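Local coordinates for protein tRNA (cytidine-2'-O-)-methyltransferase TrmJ (Sulfolobus acidocaldarius, PDB 4CNG) that catalyses the 2'-O-methylation of cytidine 32 in tRNA, with S-adenosyl-L-methionine as methyl donor, working as a homodimeric SPOUT-class methyltransferase, at residues Arg24-Glu29 with Ala127-Arg132; Ile48-Val53 with Met77-Asn82; Asp92-Thr97 with Lys144-Leu149. The protein carries 1 engineered substitution. All blocks are in the same frame, centred on the assembly; numbering follows the deposited sequence. Where two conformers were deposited one is given.

Contact 1: Arg24-Glu29 with Ala127-Arg132; sequences RLVIVE and AFIFGR. With SAH (S-adenosyl-L-homocysteine), chain C.
Ala127 sits beside Arg24 on two adjacent parallel strands, its CB 4.2 Å from Val26 CG2 and its CA-H directed at Arg24 O. Phe128 then gives its N-H to that same Arg24 O and takes Val26 N on its own carbonyl at 2.9 Å, while its ring swings away from 24-29. Ile129 returns to the face that carries Val26: its CG1 packs on Val26 CB and its CG2 meets Val28 CG2. Phe130 repeats the ladder, N-H to Val26 O and O from Val28 N. On the opposite face its side chain and that of Leu25 cross at about a right angle, and Leu25 CD1 rests 3.5 Å from Phe130 CE1; Ile27 CD1 adds a contact at Phe130 CB. Gly131, just past the end of the strand, reaches the cofactor product. Its N-H points to O2' of S-adenosyl-L-homocysteine at 3.1 Å (163°), with a weak second bond to O3', and a water joins its O to Val28 O. Arg132 closes the contact with a salt bridge, NE to Glu29 OE1 at 2.8 Å. The carboxylate and guanidinium planes stand 89° apart: OE1 lies close to the guanidinium plane, while NE meets it on its anti side, out of the carboxylate plane; NH2 adds a weak bond. Val28 CG1, placed anti to the backbone N (chi1 -179°), lies over one guanidinium face, offset toward its rim, and Arg132 NH1 has a second carboxylate partner in Glu141. This pair forms the centre of the parallel sheet of the SPOUT fold: helix 33-45 covers Leu25 and Ile27, helix 162-175 covers Phe128 and Phe130, and strands 50-54 and 93-97 flank the two.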
loop_
_atom_site.group_PDB
_atom_site.type_symbol
_atom_site.label_atom_id
_atom_site.label_comp_id
_atom_site.label_asym_id
_atom_site.label_seq_id
_atom_site.Cartn_x
_atom_site.Cartn_y
_atom_site.Cartn_z
ATOM N N ARG A 24 4.676 0.494 17.171
ATOM C CA ARG A 24 5.989 0.879 16.678
ATOM C C ARG A 24 6.220 0.224 15.317
ATOM O O ARG A 24 6.165 -0.984 15.184
ATOM C CB ARG A 24 7.090 0.433 17.647
ATOM C CG ARG A 24 8.467 0.824 17.155
ATOM C CD ARG A 24 9.577 0.279 18.042
ATOM N NE ARG A 24 9.494 0.851 19.366
ATOM C CZ ARG A 24 10.224 0.452 20.400
ATOM N NH1 ARG A 24 11.122 -0.519 20.270
ATOM N NH2 ARG A 24 9.961 0.972 21.575
ATOM N N LEU A 25 6.465 1.041 14.308
ATOM C CA LEU A 25 6.827 0.586 13.000
ATOM C C LEU A 25 8.351 0.513 12.918
ATOM O O LEU A 25 9.004 1.500 13.222
ATOM C CB LEU A 25 6.285 1.549 11.940
ATOM C CG LEU A 25 6.559 1.203 10.509
ATOM C CD1 LEU A 25 5.922 -0.103 10.124
ATOM C CD2 LEU A 25 6.083 2.333 9.628
ATOM N N VAL A 26 8.866 -0.641 12.528
ATOM C CA VAL A 26 10.304 -0.874 12.374
ATOM C C VAL A 26 10.588 -1.273 10.938
ATOM O O VAL A 26 10.079 -2.267 10.462
ATOM C CB VAL A 26 10.812 -1.988 13.350
ATOM C CG1 VAL A 26 12.290 -2.248 13.116
ATOM C CG2 VAL A 26 10.494 -1.645 14.783
ATOM N N ILE A 27 11.430 -0.479 10.275
ATOM C CA ILE A 27 11.824 -0.741 8.912
ATOM C C ILE A 27 13.313 -1.094 8.914
ATOM O O ILE A 27 14.131 -0.293 9.328
ATOM C CB ILE A 27 11.551 0.460 7.984
ATOM C CG1 ILE A 27 10.152 1.034 8.163
ATOM C CG2 ILE A 27 11.813 0.106 6.547
ATOM C CD1 ILE A 27 9.047 0.053 7.847
ATOM N N VAL A 28 13.636 -2.276 8.436
ATOM C CA VAL A 28 15.008 -2.797 8.516
ATOM C C VAL A 28 15.768 -2.523 7.221
ATOM O O VAL A 28 15.448 -3.039 6.156
ATOM C CB VAL A 28 15.013 -4.281 8.833
ATOM C CG1 VAL A 28 16.444 -4.829 8.947
ATOM C CG2 VAL A 28 14.252 -4.560 10.106
ATOM N N GLU A 29 16.808 -1.687 7.330
ATOM C CA GLU A 29 17.736 -1.388 6.244
ATOM C C GLU A 29 17.063 -1.023 4.924
ATOM O O GLU A 29 17.395 -1.579 3.878
ATOM C CB GLU A 29 18.761 -2.516 6.095
ATOM C CG GLU A 29 19.652 -2.639 7.332
ATOM C CD GLU A 29 20.805 -3.632 7.209
ATOM O OE1 GLU A 29 20.738 -4.543 6.371
ATOM O OE2 GLU A 29 21.776 -3.507 7.987
ATOM N N ALA A 127 5.612 -4.025 18.005
ATOM C CA ALA A 127 6.453 -3.653 16.874
ATOM C C ALA A 127 6.046 -4.461 15.660
ATOM O O ALA A 127 5.984 -5.680 15.713
ATOM C CB ALA A 127 7.913 -3.906 17.205
ATOM N N PHE A 128 5.800 -3.750 14.559
ATOM C CA PHE A 128 5.571 -4.342 13.239
ATOM C C PHE A 128 6.828 -4.128 12.428
ATOM O O PHE A 128 7.213 -2.983 12.203
ATOM C CB PHE A 128 4.353 -3.732 12.537
ATOM C CG PHE A 128 3.034 -4.235 13.043
ATOM C CD1 PHE A 128 2.469 -3.758 14.214
ATOM C CD2 PHE A 128 2.430 -5.323 12.447
ATOM C CE1 PHE A 128 1.265 -4.281 14.690
ATOM C CE2 PHE A 128 1.214 -5.811 12.881
ATOM C CZ PHE A 128 0.669 -5.304 14.019
ATOM N N ILE A 129 7.433 -5.223 11.969
ATOM C CA ILE A 129 8.788 -5.217 11.450
ATOM C C ILE A 129 8.731 -5.623 9.978
ATOM O O ILE A 129 8.180 -6.676 9.633
ATOM C CB ILE A 129 9.707 -6.200 12.226
ATOM C CG1 ILE A 129 9.684 -5.901 13.698
ATOM C CG2 ILE A 129 11.079 -6.239 11.646
ATOM C CD1 ILE A 129 9.921 -7.105 14.584
ATOM N N PHE A 130 9.321 -4.772 9.107
ATOM C CA PHE A 130 9.362 -4.973 7.667
ATOM C C PHE A 130 10.800 -5.014 7.219
ATOM O O PHE A 130 11.661 -4.317 7.762
ATOM C CB PHE A 130 8.607 -3.813 6.961
ATOM C CG PHE A 130 7.135 -3.760 7.268
ATOM C CD1 PHE A 130 6.667 -3.203 8.416
ATOM C CD2 PHE A 130 6.226 -4.287 6.376
ATOM C CE1 PHE A 130 5.316 -3.208 8.715
ATOM C CE2 PHE A 130 4.861 -4.249 6.644
ATOM C CZ PHE A 130 4.410 -3.717 7.814
ATOM N N GLY A 131 11.040 -5.841 6.227
ATOM C CA GLY A 131 12.374 -6.085 5.722
ATOM C C GLY A 131 12.767 -5.332 4.472
ATOM O O GLY A 131 12.125 -4.392 4.010
ATOM N N ARG A 132 13.943 -5.725 3.994
ATOM C CA ARG A 132 14.653 -5.060 2.903
ATOM C C ARG A 132 14.001 -5.350 1.568
ATOM O O ARG A 132 13.560 -6.468 1.326
ATOM C CB ARG A 132 16.090 -5.616 2.912
ATOM C CG ARG A 132 16.847 -5.418 4.222
ATOM C CD ARG A 132 18.002 -6.393 4.339
ATOM N NE ARG A 132 18.672 -6.312 5.635
ATOM C CZ ARG A 132 18.324 -6.983 6.717
ATOM N NH1 ARG A 132 17.255 -7.747 6.747
ATOM N NH2 ARG A 132 19.032 -6.859 7.817
HETATM N N SAH C . 12.898 -10.961 -2.221
HETATM C CA SAH C . 12.550 -10.452 -0.868
HETATM C CB SAH C . 11.328 -9.560 -1.013
HETATM C CG SAH C . 11.156 -8.564 0.148
HETATM S SD SAH C . 9.726 -7.516 -0.087
HETATM C C SAH C . 12.322 -11.630 0.034
HETATM O O SAH C . 12.286 -12.775 -0.422
HETATM O OXT SAH C . 12.318 -11.514 1.242
HETATM C "C5'" SAH C . 10.120 -6.279 1.150
HETATM C "C4'" SAH C . 9.333 -6.364 2.453
HETATM O "O4'" SAH C . 7.946 -6.109 2.179
HETATM C "C3'" SAH C . 9.331 -7.688 3.131
HETATM O "O3'" SAH C . 10.553 -7.861 3.866
HETATM C "C2'" SAH C . 8.105 -7.624 3.998
HETATM O "O2'" SAH C . 8.358 -6.822 5.145
HETATM C "C1'" SAH C . 7.131 -6.878 3.076
HETATM N N9 SAH C . 6.272 -7.772 2.242
HETATM C C8 SAH C . 6.171 -7.772 0.883
HETATM N N7 SAH C . 5.131 -8.564 0.503
HETATM C C5 SAH C . 4.564 -9.028 1.643
HETATM C C6 SAH C . 3.428 -9.807 1.936
HETATM N N6 SAH C . 2.652 -10.337 0.969
HETATM N N1 SAH C . 3.137 -10.045 3.192
HETATM C C2 SAH C . 3.893 -9.508 4.162
HETATM N N3 SAH C . 4.958 -8.735 4.006
HETATM C C4 SAH C . 5.266 -8.479 2.753
HETATM O O HOH W 1 13.545 -1.974 4.430
HETATM O O HOH W 2 21.938 -6.178 8.720
#

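Contact 2: Ile48-Val53 with Met77-Asn82; sequences IDEFYV and MMKITN
Strands 50-53 and 79-81 run parallel, 34° apart, in a short ladder in which Lys79 N bonds to Phe51 O, Val53 N to Lys79 O and Thr81 N to Val53 O, the last being the longest at 3.1 Å. Ahead of the ladder a water takes the place of a direct bond, accepting from Phe51 N and donating to Met77 O. Met77 stretches out fully from CG anti to the backbone N (chi1 178°), which carries its CE back to the residues just before the strand, 3.3 Å from both Ile48 O and Asp49 O. On one face of the sheet Phe51 and Met78 meet: Met78 CG lies over the ring as a CH-pi contact, 4.1 Å from the centroid, and SD stands obliquely to the same ring in a Met-aromatic contact. That sulfur also touches Val53 CG2 at 3.8 Å. Strand 79-81 is the outermost strand of the parallel sheet on this side within this chain, and the connection to it from strand 50-54 through helices 60-64 and 71-77 is a beta-alpha-beta crossover, presumably of the usual right-handed kind. On the other face Tyr52 lies flat against Lys79. CB of the lysine sits over the ring centre, only 4° off the normal, and the extended chain runs on across the ring until Lys79 CD comes 3.3 Å from Tyr52 CZ. Thr81 CG2 approaches the same ring at its edge, near CD2. Arg24 of the neighbouring strand makes a cation-pi contact with Tyr52 as well. Lys79 NZ stays 4.6 Å from Glu50 OE2, beyond a salt bridge; Glu50 is instead paired with Arg24 and Lys125. Helix 33-45 covers Phe51 and Val53, and Ala87 of helix 84-87 touches Tyr52 and Thr81.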
loop_
_atom_site.group_PDB
_atom_site.type_symbol
_atom_site.label_atom_id
_atom_site.label_comp_id
_atom_site.label_asym_id
_atom_site.label_seq_id
_atom_site.Cartn_x
_atom_site.Cartn_y
_atom_site.Cartn_z
ATOM N N ILE A 48 0.780 6.404 13.409
ATOM C CA ILE A 48 1.644 5.437 14.069
ATOM C C ILE A 48 2.382 6.141 15.207
ATOM O O ILE A 48 2.833 7.277 15.062
ATOM C CB ILE A 48 2.608 4.836 13.035
ATOM C CG1 ILE A 48 1.854 3.869 12.123
ATOM C CG2 ILE A 48 3.826 4.219 13.675
ATOM C CD1 ILE A 48 1.308 2.659 12.846
ATOM N N ASP A 49 2.511 5.466 16.341
ATOM C CA ASP A 49 3.050 6.082 17.542
ATOM C C ASP A 49 4.583 6.267 17.519
ATOM O O ASP A 49 5.083 7.266 18.002
ATOM C CB ASP A 49 2.647 5.250 18.749
ATOM C CG ASP A 49 1.139 5.107 18.856
ATOM O OD1 ASP A 49 0.506 6.103 19.229
ATOM O OD2 ASP A 49 0.593 4.020 18.544
ATOM N N GLU A 50 5.313 5.278 17.029
ATOM C CA GLU A 50 6.788 5.259 17.040
ATOM C C GLU A 50 7.245 4.695 15.707
ATOM O O GLU A 50 6.598 3.818 15.143
ATOM C CB GLU A 50 7.274 4.358 18.182
ATOM C CG GLU A 50 6.919 4.877 19.555
ATOM C CD GLU A 50 7.432 4.015 20.694
ATOM O OE1 GLU A 50 7.907 2.888 20.467
ATOM O OE2 GLU A 50 7.255 4.442 21.857
ATOM N N PHE A 51 8.357 5.225 15.209
ATOM C CA PHE A 51 8.854 4.924 13.883
ATOM C C PHE A 51 10.371 4.804 13.980
ATOM O O PHE A 51 11.056 5.802 14.173
ATOM C CB PHE A 51 8.418 6.055 12.916
ATOM C CG PHE A 51 8.950 5.954 11.514
ATOM C CD1 PHE A 51 9.144 4.761 10.873
ATOM C CD2 PHE A 51 9.162 7.115 10.813
ATOM C CE1 PHE A 51 9.563 4.723 9.564
ATOM C CE2 PHE A 51 9.588 7.098 9.492
ATOM C CZ PHE A 51 9.823 5.889 8.877
ATOM N N TYR A 52 10.847 3.571 13.799
ATOM C CA TYR A 52 12.270 3.238 13.859
ATOM C C TYR A 52 12.740 2.714 12.525
ATOM O O TYR A 52 12.066 1.900 11.894
ATOM C CB TYR A 52 12.531 2.146 14.936
ATOM C CG TYR A 52 12.599 2.630 16.333
ATOM C CD1 TYR A 52 11.513 3.148 16.979
ATOM C CD2 TYR A 52 13.757 2.473 17.060
ATOM C CE1 TYR A 52 11.566 3.571 18.283
ATOM C CE2 TYR A 52 13.842 2.882 18.380
ATOM C CZ TYR A 52 12.716 3.384 19.008
ATOM O OH TYR A 52 12.776 3.802 20.319
ATOM N N VAL A 53 13.947 3.108 12.147
ATOM C CA VAL A 53 14.571 2.634 10.948
ATOM C C VAL A 53 15.970 2.144 11.329
ATOM O O VAL A 53 16.734 2.870 11.954
ATOM C CB VAL A 53 14.605 3.739 9.888
ATOM C CG1 VAL A 53 15.301 3.254 8.648
ATOM C CG2 VAL A 53 13.187 4.118 9.495
ATOM N N MET A 77 10.590 12.844 14.133
ATOM C CA MET A 77 9.988 11.698 14.810
ATOM C C MET A 77 10.782 10.392 14.639
ATOM O O MET A 77 10.933 9.617 15.587
ATOM C CB MET A 77 8.571 11.506 14.307
ATOM C CG MET A 77 7.868 10.320 14.916
ATOM S SD MET A 77 6.348 9.897 14.091
ATOM C CE MET A 77 5.882 8.464 15.018
ATOM N N MET A 78 11.249 10.152 13.427
ATOM C CA MET A 78 11.932 8.927 13.073
ATOM C C MET A 78 13.161 8.728 13.923
ATOM O O MET A 78 13.953 9.646 14.085
ATOM C CB MET A 78 12.328 8.998 11.597
ATOM C CG MET A 78 12.908 7.716 11.048
ATOM S SD MET A 78 13.341 7.886 9.321
ATOM C CE MET A 78 14.813 8.898 9.474
ATOM N N LYS A 79 13.297 7.537 14.473
ATOM C CA LYS A 79 14.488 7.165 15.236
ATOM C C LYS A 79 15.319 6.210 14.405
ATOM O O LYS A 79 14.815 5.244 13.870
ATOM C CB LYS A 79 14.069 6.495 16.548
ATOM C CG LYS A 79 13.388 7.428 17.538
ATOM C CD LYS A 79 12.639 6.683 18.631
ATOM C CE LYS A 79 11.845 7.638 19.520
ATOM N NZ LYS A 79 10.690 6.983 20.202
ATOM N N ILE A 80 16.607 6.491 14.273
ATOM C CA ILE A 80 17.539 5.622 13.608
ATOM C C ILE A 80 18.287 4.804 14.662
ATOM O O ILE A 80 18.704 5.339 15.688
ATOM C CB ILE A 80 18.523 6.438 12.771
ATOM C CG1 ILE A 80 17.732 7.150 11.674
ATOM C CG2 ILE A 80 19.611 5.550 12.167
ATOM C CD1 ILE A 80 18.573 8.112 10.854
ATOM N N THR A 81 18.458 3.508 14.418
ATOM C CA THR A 81 19.357 2.657 15.213
ATOM C C THR A 81 20.278 1.923 14.291
ATOM O O THR A 81 19.935 1.673 13.159
ATOM C CB THR A 81 18.596 1.601 16.061
ATOM O OG1 THR A 81 17.918 0.645 15.218
ATOM C CG2 THR A 81 17.632 2.248 17.004
ATOM N N ASN A 82 21.420 1.477 14.808
ATOM C CA ASN A 82 22.322 0.663 14.029
ATOM C C ASN A 82 21.965 -0.794 13.966
ATOM O O ASN A 82 22.321 -1.489 12.983
ATOM C CB ASN A 82 23.750 0.830 14.452
ATOM C CG ASN A 82 24.726 0.285 13.402
ATOM O OD1 ASN A 82 25.636 -0.436 13.747
ATOM N ND2 ASN A 82 24.481 0.558 12.117
HETATM O O HOH W 3 9.386 7.496 16.683
#

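Contact 3: Asp92-Thr97 with Lys144-Leu149; sequences DLKIAT and KSDFLL. With SAH (S-adenosyl-L-homocysteine), chain C.
Ile95 and Leu149 pack closely on one face of the parallel pair, Ile95 CG2 against Leu149 CB at 3.9 Å, and on the other face Ala96 CB meets both Leu148 CD1 and, at 3.5 Å, Ser145 OG, which is hydrogen-bonded to Glu141 O. The backbone binds this part firmly: Ala96 N is held by Phe147 O, and Leu149 N by Ala96 O in a nearly straight bond (175°). Strand 111-112, on the far side of 147-149, adds Ile112 against Ile95, Phe147 and Leu149.

Toward Asp92 and Lys144 the two segments diverge and water enters. Lys94 O takes two N-H groups, Asp146 N at 2.8 Å and the more distant Phe147 N. Asp146 answers with its side chain, OD2 accepting Lys94 N through its anti lone pair at 2.8 Å. One water joins OD2 to Asp92 O, and another links Lys94 NZ to Lys144 O. Leu93 lies across Phe147, its CD1 near the ring carbon CE2.

At the cofactor end of strand 93-97, Thr97 OG1, set between the backbone N and carbonyl carbon (chi1 53°), receives the hydrogen bond of the cofactor's O2' at 2.6 Å. Since Ile129 O can only accept, the hydroxyl donates there while it accepts from O2', which ties the ribose to strand 125-130 through Thr97.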
loop_
_atom_site.group_PDB
_atom_site.type_symbol
_atom_site.label_atom_id
_atom_site.label_comp_id
_atom_site.label_asym_id
_atom_site.label_seq_id
_atom_site.Cartn_x
_atom_site.Cartn_y
_atom_site.Cartn_z
ATOM N N ASP A 92 5.841 -5.304 23.869
ATOM C CA ASP A 92 5.205 -6.516 24.356
ATOM C C ASP A 92 5.275 -7.651 23.320
ATOM O O ASP A 92 5.316 -8.822 23.683
ATOM C CB ASP A 92 3.739 -6.223 24.701
ATOM C CG ASP A 92 3.596 -5.221 25.846
ATOM O OD1 ASP A 92 4.308 -5.374 26.864
ATOM O OD2 ASP A 92 2.775 -4.283 25.726
ATOM N N LEU A 93 5.269 -7.305 22.033
ATOM C CA LEU A 93 5.125 -8.287 20.973
ATOM C C LEU A 93 5.841 -7.773 19.742
ATOM O O LEU A 93 5.775 -6.575 19.454
ATOM C CB LEU A 93 3.648 -8.467 20.659
ATOM C CG LEU A 93 3.189 -9.739 19.963
ATOM C CD1 LEU A 93 3.393 -10.978 20.834
ATOM C CD2 LEU A 93 1.728 -9.562 19.582
ATOM N N LYS A 94 6.496 -8.688 19.039
ATOM C CA LYS A 94 7.213 -8.406 17.801
ATOM C C LYS A 94 6.582 -9.183 16.649
ATOM O O LYS A 94 6.594 -10.403 16.679
ATOM C CB LYS A 94 8.689 -8.781 17.962
ATOM C CG LYS A 94 9.433 -7.979 19.027
ATOM C CD LYS A 94 10.538 -8.786 19.721
ATOM C CE LYS A 94 11.085 -8.067 20.934
ATOM N NZ LYS A 94 11.517 -9.049 21.949
ATOM N N ILE A 95 6.026 -8.468 15.678
ATOM C CA ILE A 95 5.382 -9.088 14.543
ATOM C C ILE A 95 6.214 -8.767 13.310
ATOM O O ILE A 95 6.233 -7.645 12.811
ATOM C CB ILE A 95 3.918 -8.643 14.376
ATOM C CG1 ILE A 95 3.150 -9.014 15.659
ATOM C CG2 ILE A 95 3.320 -9.284 13.128
ATOM C CD1 ILE A 95 1.667 -8.709 15.603
ATOM N N ALA A 96 6.947 -9.749 12.827
ATOM C CA ALA A 96 7.682 -9.667 11.567
ATOM C C ALA A 96 6.704 -9.910 10.407
ATOM O O ALA A 96 5.574 -10.358 10.621
ATOM C CB ALA A 96 8.826 -10.710 11.547
ATOM N N THR A 97 7.157 -9.607 9.198
ATOM C CA THR A 97 6.344 -9.765 7.966
ATOM C C THR A 97 7.195 -10.482 6.937
ATOM O O THR A 97 8.418 -10.325 6.870
ATOM C CB THR A 97 5.900 -8.376 7.448
ATOM O OG1 THR A 97 7.048 -7.533 7.312
ATOM C CG2 THR A 97 4.898 -7.752 8.374
ATOM N N LYS A 144 13.924 -13.878 16.170
ATOM C CA LYS A 144 13.829 -12.916 17.255
ATOM C C LYS A 144 12.449 -12.295 17.365
ATOM O O LYS A 144 12.204 -11.509 18.268
ATOM C CB LYS A 144 14.864 -11.823 17.053
ATOM C CG LYS A 144 16.278 -12.260 17.366
ATOM C CD LYS A 144 17.266 -11.188 16.944
ATOM C CE LYS A 144 18.689 -11.536 17.358
ATOM N NZ LYS A 144 19.625 -10.458 16.916
ATOM N N SER A 145 11.526 -12.649 16.450
ATOM C CA SER A 145 10.176 -12.105 16.416
ATOM C C SER A 145 9.205 -13.145 16.982
ATOM O O SER A 145 9.442 -14.349 16.957
ATOM C CB SER A 145 9.807 -11.712 14.974
ATOM O OG SER A 145 10.714 -10.724 14.514
ATOM N N ASP A 146 8.051 -12.694 17.461
ATOM C CA ASP A 146 7.019 -13.566 18.008
ATOM C C ASP A 146 6.110 -14.192 16.943
ATOM O O ASP A 146 5.702 -15.339 17.086
ATOM C CB ASP A 146 6.168 -12.798 19.001
ATOM C CG ASP A 146 6.984 -12.303 20.171
ATOM O OD1 ASP A 146 7.503 -13.174 20.889
ATOM O OD2 ASP A 146 7.075 -11.082 20.410
ATOM N N PHE A 147 5.781 -13.422 15.922
ATOM C CA PHE A 147 4.875 -13.857 14.874
ATOM C C PHE A 147 5.420 -13.422 13.511
ATOM O O PHE A 147 6.227 -12.502 13.445
ATOM C CB PHE A 147 3.476 -13.243 15.071
ATOM C CG PHE A 147 2.749 -13.729 16.310
ATOM C CD1 PHE A 147 2.254 -15.009 16.368
ATOM C CD2 PHE A 147 2.528 -12.894 17.372
ATOM C CE1 PHE A 147 1.547 -15.441 17.468
ATOM C CE2 PHE A 147 1.833 -13.333 18.496
ATOM C CZ PHE A 147 1.308 -14.585 18.508
ATOM N N LEU A 148 4.962 -14.095 12.465
ATOM C CA LEU A 148 5.344 -13.786 11.098
ATOM C C LEU A 148 4.038 -13.601 10.290
ATOM O O LEU A 148 3.311 -14.562 10.029
ATOM C CB LEU A 148 6.166 -14.910 10.497
ATOM C CG LEU A 148 6.730 -14.634 9.116
ATOM C CD1 LEU A 148 7.654 -13.440 9.116
ATOM C CD2 LEU A 148 7.396 -15.873 8.538
ATOM N N LEU A 149 3.773 -12.370 9.925
ATOM C CA LEU A 149 2.547 -11.970 9.228
ATOM C C LEU A 149 2.747 -12.004 7.729
ATOM O O LEU A 149 3.673 -11.413 7.205
ATOM C CB LEU A 149 2.181 -10.554 9.661
ATOM C CG LEU A 149 0.995 -9.883 8.945
ATOM C CD1 LEU A 149 -0.296 -10.571 9.216
ATOM C CD2 LEU A 149 0.955 -8.423 9.323
HETATM N N SAH C . 12.898 -10.961 -2.221
HETATM C CA SAH C . 12.550 -10.452 -0.868
HETATM C CB SAH C . 11.328 -9.560 -1.013
HETATM C CG SAH C . 11.156 -8.564 0.148
HETATM S SD SAH C . 9.726 -7.516 -0.087
HETATM C C SAH C . 12.322 -11.630 0.034
HETATM O O SAH C . 12.286 -12.775 -0.422
HETATM O OXT SAH C . 12.318 -11.514 1.242
HETATM C "C5'" SAH C . 10.120 -6.279 1.150
HETATM C "C4'" SAH C . 9.333 -6.364 2.453
HETATM O "O4'" SAH C . 7.946 -6.109 2.179
HETATM C "C3'" SAH C . 9.331 -7.688 3.131
HETATM O "O3'" SAH C . 10.553 -7.861 3.866
HETATM C "C2'" SAH C . 8.105 -7.624 3.998
HETATM O "O2'" SAH C . 8.358 -6.822 5.145
HETATM C "C1'" SAH C . 7.131 -6.878 3.076
HETATM N N9 SAH C . 6.272 -7.772 2.242
HETATM C C8 SAH C . 6.171 -7.772 0.883
HETATM N N7 SAH C . 5.131 -8.564 0.503
HETATM C C5 SAH C . 4.564 -9.028 1.643
HETATM C C6 SAH C . 3.428 -9.807 1.936
HETATM N N6 SAH C . 2.652 -10.337 0.969
HETATM N N1 SAH C . 3.137 -10.045 3.192
HETATM C C2 SAH C . 3.893 -9.508 4.162
HETATM N N3 SAH C . 4.958 -8.735 4.006
HETATM C C4 SAH C . 5.266 -8.479 2.753
HETATM O O HOH W 4 8.050 -10.417 22.890
HETATM O O HOH W 5 13.787 -10.796 20.400
#

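In the fold
All three contacts belong to one parallel sheet. Contacts 1 and 2, with centres 9 Å apart, meet where strands 22-28 and 50-54 adjoin, through the salt bridge Arg24 NE to Glu50 OE1 (2.8 Å). Contacts 1 and 3, centres 10 Å apart, join through strands 125-130 and 93-97 and share S-adenosyl-L-homocysteine: Gly131 of contact 1 and Thr97 of contact 3 both hold its ribose, while Pro158, Ile151 and Leu160 supply further hydrogen bonds. Contact 2 lies farther out, the Phe51 side chain about 12 Å from the ligand, and its centre is about 17 Å from that of contact 3, with no touch between them.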